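Local coordinates for protein D-glucosaminate-6-phosphate ammonia lyase (Salmonella typhimurium, PDB 7LCE) that belongs to the SelA-like family of pyridoxal-phosphate-dependent proteins, with an aminotransferase-type fold and a covalently held cofactor, at residues G10-T22 with S342-I356. Residues are numbered along the deposited sequence; the frame is centred on the assembly and turned at random.
Sequences GLKKVINACGKMT and SLDPRTVAEGEMALI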
loop_
_atom_site.group_PDB
_atom_site.type_symbol
_atom_site.label_atom_id
_atom_site.label_comp_id
_atom_site.label_asym_id
_atom_site.label_seq_id
_atom_site.Cartn_x
_atom_site.Cartn_y
_atom_site.Cartn_z
ATOM N N GLY A 10 27.190 -33.477 -40.987
ATOM C CA GLY A 10 26.121 -34.446 -40.879
ATOM C C GLY A 10 24.730 -33.914 -41.144
ATOM O O GLY A 10 23.756 -34.625 -40.875
ATOM N N LEU A 11 24.605 -32.705 -41.677
ATOM C CA LEU A 11 23.319 -32.075 -41.928
ATOM C C LEU A 11 23.001 -32.110 -43.418
ATOM O O LEU A 11 23.844 -32.439 -44.256
ATOM C CB LEU A 11 23.318 -30.632 -41.406
ATOM C CG LEU A 11 23.718 -30.480 -39.934
ATOM C CD1 LEU A 11 23.703 -29.022 -39.504
ATOM C CD2 LEU A 11 22.825 -31.313 -39.032
ATOM N N LYS A 12 21.756 -31.774 -43.741
ATOM C CA LYS A 12 21.286 -31.833 -45.116
ATOM C C LYS A 12 21.731 -30.612 -45.909
ATOM O O LYS A 12 21.821 -29.498 -45.385
ATOM C CB LYS A 12 19.762 -31.921 -45.162
ATOM C CG LYS A 12 19.168 -33.059 -44.367
ATOM C CD LYS A 12 17.657 -32.950 -44.343
ATOM C CE LYS A 12 17.022 -34.098 -45.095
ATOM N NZ LYS A 12 15.536 -34.048 -45.020
ATOM N N LYS A 13 22.010 -30.832 -47.191
ATOM C CA LYS A 13 22.175 -29.715 -48.109
ATOM C C LYS A 13 20.815 -29.082 -48.366
ATOM O O LYS A 13 19.857 -29.774 -48.727
ATOM C CB LYS A 13 22.807 -30.185 -49.417
ATOM C CG LYS A 13 22.873 -29.119 -50.493
ATOM C CD LYS A 13 23.565 -29.630 -51.745
ATOM C CE LYS A 13 23.549 -28.572 -52.835
ATOM N NZ LYS A 13 24.235 -27.326 -52.386
ATOM N N VAL A 14 20.723 -27.769 -48.181
ATOM C CA VAL A 14 19.458 -27.047 -48.268
ATOM C C VAL A 14 19.455 -26.201 -49.533
ATOM O O VAL A 14 20.436 -25.507 -49.828
ATOM C CB VAL A 14 19.225 -26.173 -47.024
ATOM C CG1 VAL A 14 17.916 -25.415 -47.151
ATOM C CG2 VAL A 14 19.237 -27.026 -45.767
ATOM N N ILE A 15 18.351 -26.256 -50.273
ATOM C CA ILE A 15 18.120 -25.396 -51.426
ATOM C C ILE A 15 16.932 -24.505 -51.096
ATOM O O ILE A 15 15.814 -24.999 -50.902
ATOM C CB ILE A 15 17.855 -26.202 -52.705
ATOM C CG1 ILE A 15 19.022 -27.142 -52.999
ATOM C CG2 ILE A 15 17.618 -25.266 -53.883
ATOM C CD1 ILE A 15 18.866 -27.905 -54.296
ATOM N N ASN A 16 17.167 -23.200 -51.049
ATOM C CA ASN A 16 16.160 -22.240 -50.622
ATOM C C ASN A 16 15.493 -21.635 -51.846
ATOM O O ASN A 16 16.154 -20.983 -52.661
ATOM C CB ASN A 16 16.781 -21.144 -49.758
ATOM C CG ASN A 16 15.739 -20.267 -49.093
ATOM O OD1 ASN A 16 14.596 -20.176 -49.548
ATOM N ND2 ASN A 16 16.131 -19.608 -48.009
ATOM N N ALA A 17 14.179 -21.822 -51.951
ATOM C CA ALA A 17 13.395 -21.224 -53.022
ATOM C C ALA A 17 12.153 -20.527 -52.487
ATOM O O ALA A 17 11.271 -20.166 -53.275
ATOM C CB ALA A 17 13.001 -22.280 -54.061
ATOM N N CYS A 18 12.058 -20.332 -51.172
ATOM C CA CYS A 18 10.939 -19.631 -50.557
ATOM C C CYS A 18 11.241 -18.159 -50.299
ATOM O O CYS A 18 10.415 -17.295 -50.607
ATOM C CB CYS A 18 10.544 -20.326 -49.248
ATOM S SG CYS A 18 8.963 -19.782 -48.561
ATOM N N GLY A 19 12.410 -17.856 -49.756
ATOM C CA GLY A 19 12.779 -16.492 -49.440
ATOM C C GLY A 19 13.732 -16.456 -48.261
ATOM O O GLY A 19 14.296 -17.469 -47.861
ATOM N N LYS A 20 13.895 -15.253 -47.706
ATOM C CA LYS A 20 14.821 -15.028 -46.594
ATOM C C LYS A 20 14.133 -15.467 -45.303
ATOM O O LYS A 20 13.546 -14.675 -44.560
ATOM C CB LYS A 20 15.257 -13.568 -46.547
ATOM C CG LYS A 20 15.588 -12.985 -47.921
ATOM C CD LYS A 20 17.012 -13.302 -48.363
ATOM C CE LYS A 20 18.018 -12.342 -47.759
ATOM N NZ LYS A 20 17.774 -10.942 -48.204
ATOM N N MET A 21 14.221 -16.766 -45.034
ATOM C CA MET A 21 13.521 -17.405 -43.927
ATOM C C MET A 21 14.455 -17.618 -42.743
ATOM O O MET A 21 15.573 -18.116 -42.908
ATOM C CB MET A 21 12.933 -18.739 -44.385
ATOM C CG MET A 21 11.833 -18.578 -45.416
ATOM S SD MET A 21 11.034 -20.127 -45.864
ATOM C CE MET A 21 12.064 -21.328 -45.036
ATOM N N THR A 22 13.982 -17.256 -41.547
ATOM C CA THR A 22 14.811 -17.395 -40.354
ATOM C C THR A 22 15.112 -18.853 -40.028
ATOM O O THR A 22 16.140 -19.142 -39.405
ATOM C CB THR A 22 14.137 -16.716 -39.160
ATOM O OG1 THR A 22 12.910 -17.388 -38.856
ATOM C CG2 THR A 22 13.850 -15.251 -39.470
ATOM N N SER A 342 5.413 -22.426 -55.490
ATOM C CA SER A 342 6.271 -21.552 -56.271
ATOM C C SER A 342 7.708 -21.612 -55.771
ATOM O O SER A 342 7.980 -21.977 -54.624
ATOM C CB SER A 342 5.764 -20.105 -56.215
ATOM O OG SER A 342 6.609 -19.242 -56.954
ATOM N N LEU A 343 8.627 -21.239 -56.658
ATOM C CA LEU A 343 10.058 -21.234 -56.381
ATOM C C LEU A 343 10.584 -19.826 -56.608
ATOM O O LEU A 343 10.481 -19.293 -57.718
ATOM C CB LEU A 343 10.820 -22.232 -57.260
ATOM C CG LEU A 343 10.599 -23.749 -57.216
ATOM C CD1 LEU A 343 9.170 -24.164 -57.487
ATOM C CD2 LEU A 343 11.526 -24.409 -58.225
ATOM N N ASP A 344 11.159 -19.233 -55.564
ATOM C CA ASP A 344 11.725 -17.895 -55.658
ATOM C C ASP A 344 13.196 -18.034 -56.024
ATOM O O ASP A 344 13.982 -18.530 -55.202
ATOM C CB ASP A 344 11.564 -17.150 -54.341
ATOM C CG ASP A 344 11.773 -15.656 -54.481
ATOM O OD1 ASP A 344 12.484 -15.235 -55.417
ATOM O OD2 ASP A 344 11.226 -14.901 -53.650
ATOM N N PRO A 345 13.615 -17.619 -57.222
ATOM C CA PRO A 345 14.996 -17.879 -57.656
ATOM C C PRO A 345 16.037 -17.006 -56.979
ATOM O O PRO A 345 17.236 -17.238 -57.185
ATOM C CB PRO A 345 14.942 -17.596 -59.160
ATOM C CG PRO A 345 13.879 -16.549 -59.280
ATOM C CD PRO A 345 12.839 -16.898 -58.246
ATOM N N ARG A 346 15.628 -16.013 -56.189
ATOM C CA ARG A 346 16.590 -15.082 -55.608
ATOM C C ARG A 346 17.526 -15.780 -54.625
ATOM O O ARG A 346 18.719 -15.458 -54.564
ATOM C CB ARG A 346 15.844 -13.924 -54.944
ATOM C CG ARG A 346 14.998 -13.124 -55.933
ATOM C CD ARG A 346 14.219 -11.995 -55.272
ATOM N NE ARG A 346 13.053 -12.489 -54.549
ATOM C CZ ARG A 346 12.267 -11.741 -53.788
ATOM N NH1 ARG A 346 12.483 -10.445 -53.634
ATOM N NH2 ARG A 346 11.231 -12.305 -53.173
ATOM N N THR A 347 17.016 -16.742 -53.859
ATOM C CA THR A 347 17.839 -17.488 -52.914
ATOM C C THR A 347 18.441 -18.754 -53.513
ATOM O O THR A 347 19.213 -19.435 -52.830
ATOM C CB THR A 347 17.023 -17.860 -51.670
ATOM O OG1 THR A 347 15.842 -18.569 -52.060
ATOM C CG2 THR A 347 16.624 -16.610 -50.904
ATOM N N VAL A 348 18.106 -19.091 -54.755
ATOM C CA VAL A 348 18.640 -20.290 -55.395
ATOM C C VAL A 348 19.999 -19.967 -56.000
ATOM O O VAL A 348 20.160 -18.954 -56.690
ATOM C CB VAL A 348 17.670 -20.817 -56.464
ATOM C CG1 VAL A 348 18.177 -22.131 -57.040
ATOM C CG2 VAL A 348 16.274 -20.986 -55.888
ATOM N N ALA A 349 20.977 -20.834 -55.752
ATOM C CA ALA A 349 22.317 -20.637 -56.279
ATOM C C ALA A 349 22.456 -21.314 -57.638
ATOM O O ALA A 349 21.554 -22.005 -58.117
ATOM C CB ALA A 349 23.363 -21.174 -55.304
ATOM N N GLU A 350 23.613 -21.109 -58.264
ATOM C CA GLU A 350 23.856 -21.678 -59.582
ATOM C C GLU A 350 23.954 -23.195 -59.498
ATOM O O GLU A 350 24.692 -23.737 -58.669
ATOM C CB GLU A 350 25.125 -21.086 -60.191
ATOM C CG GLU A 350 24.944 -19.661 -60.690
ATOM C CD GLU A 350 23.863 -19.550 -61.749
ATOM O OE1 GLU A 350 23.752 -20.466 -62.591
ATOM O OE2 GLU A 350 23.115 -18.550 -61.733
ATOM N N GLY A 351 23.213 -23.878 -60.370
ATOM C CA GLY A 351 23.168 -25.319 -60.407
ATOM C C GLY A 351 22.075 -25.934 -59.556
ATOM O O GLY A 351 21.608 -27.037 -59.863
ATOM N N GLU A 352 21.655 -25.248 -58.491
ATOM C CA GLU A 352 20.601 -25.781 -57.636
ATOM C C GLU A 352 19.267 -25.873 -58.370
ATOM O O GLU A 352 18.437 -26.725 -58.033
ATOM C CB GLU A 352 20.480 -24.927 -56.372
ATOM C CG GLU A 352 21.777 -24.859 -55.572
ATOM C CD GLU A 352 21.617 -24.178 -54.227
ATOM O OE1 GLU A 352 20.755 -23.283 -54.105
ATOM O OE2 GLU A 352 22.361 -24.538 -53.290
ATOM N N MET A 353 19.042 -25.020 -59.373
ATOM C CA MET A 353 17.816 -25.125 -60.160
ATOM C C MET A 353 17.717 -26.480 -60.844
ATOM O O MET A 353 16.642 -27.090 -60.880
ATOM C CB MET A 353 17.740 -23.997 -61.187
ATOM C CG MET A 353 17.110 -22.731 -60.647
ATOM S SD MET A 353 15.352 -22.985 -60.326
ATOM C CE MET A 353 14.951 -21.500 -59.410
ATOM N N ALA A 354 18.831 -26.971 -61.390
ATOM C CA ALA A 354 18.819 -28.283 -62.025
ATOM C C ALA A 354 18.513 -29.377 -61.013
ATOM O O ALA A 354 17.863 -30.373 -61.349
ATOM C CB ALA A 354 20.159 -28.550 -62.709
ATOM N N LEU A 355 18.976 -29.209 -59.772
ATOM C CA LEU A 355 18.724 -30.210 -58.742
ATOM C C LEU A 355 17.243 -30.279 -58.386
ATOM O O LEU A 355 16.709 -31.367 -58.137
ATOM C CB LEU A 355 19.561 -29.895 -57.504
ATOM C CG LEU A 355 21.073 -29.901 -57.729
ATOM C CD1 LEU A 355 21.812 -29.450 -56.479
ATOM C CD2 LEU A 355 21.533 -31.284 -58.161
ATOM N N ILE A 356 16.559 -29.130 -58.369
ATOM C CA ILE A 356 15.137 -29.115 -58.031
ATOM C C ILE A 356 14.331 -29.871 -59.078
ATOM O O ILE A 356 13.400 -30.616 -58.745
ATOM C CB ILE A 356 14.635 -27.669 -57.863
ATOM C CG1 ILE A 356 15.392 -26.964 -56.737
ATOM C CG2 ILE A 356 13.144 -27.652 -57.579
ATOM C CD1 ILE A 356 14.945 -25.537 -56.503
#
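Thr347 bonds from its side-chain hydroxyl to the carbonyl oxygen of Asn16, with OG1 2.5 Å from O. The hydroxyl comes from above the carbonyl plane, 72° out of it, and reaches there because chi1 of 55° sets OG1 between its own backbone N and carbonyl carbon. One residue on, the carbonyl of Ala17 accepts from the backbone N of Asp344, modelled too short to be taken literally. These bonds tie the N-terminal strand and its following turn to the C-terminal strand-to-helix connection, 320 residues away.

The amide of Asn16 bonds within segment 10-22. OD1 takes Cys18 N at 3.0 Å, nearly along the C=O axis, an Asx turn, and also Gly19 N, the wider Asx motif, while ND2 donates to Gly19 O at 2.8 Å; together these bonds fix the amide's rotation. Beyond the turn Lys20 NZ bonds to Asn216 and to the backbone O of cofactor-bearing residue 213. Asp344 is gripped side-on by Arg346: NE meets OD1 at 2.9 Å and NH2 the syn lone pair of OD2 at 2.6 Å, with Arg301 a weak, more distant partner of OD2.

Glu352 divides its carboxylate. OE1 accepts from Ala349 N at 3.0 Å, from above the carboxylate plane, whereas OE2 faces Lys13 NZ in a weak salt bridge of 3.5 Å. Alongside Glu352, Ile15 lays CG2 against Ile356 CD1 and CD1 against Leu355 CB, and Ala17 CB packs on Leu343 CB and Val348 CG2.

The axes of strand 13-17 and helical residues 352-356 come within 9.6 Å, nearly at right angles. Phe44 and Val45 of a second subunit pack on Asn16 and Val14; strand 13-17 pairs in parallel with strand 327-331, Leu343 touches strand 300-306, and Met353 helix 270-282.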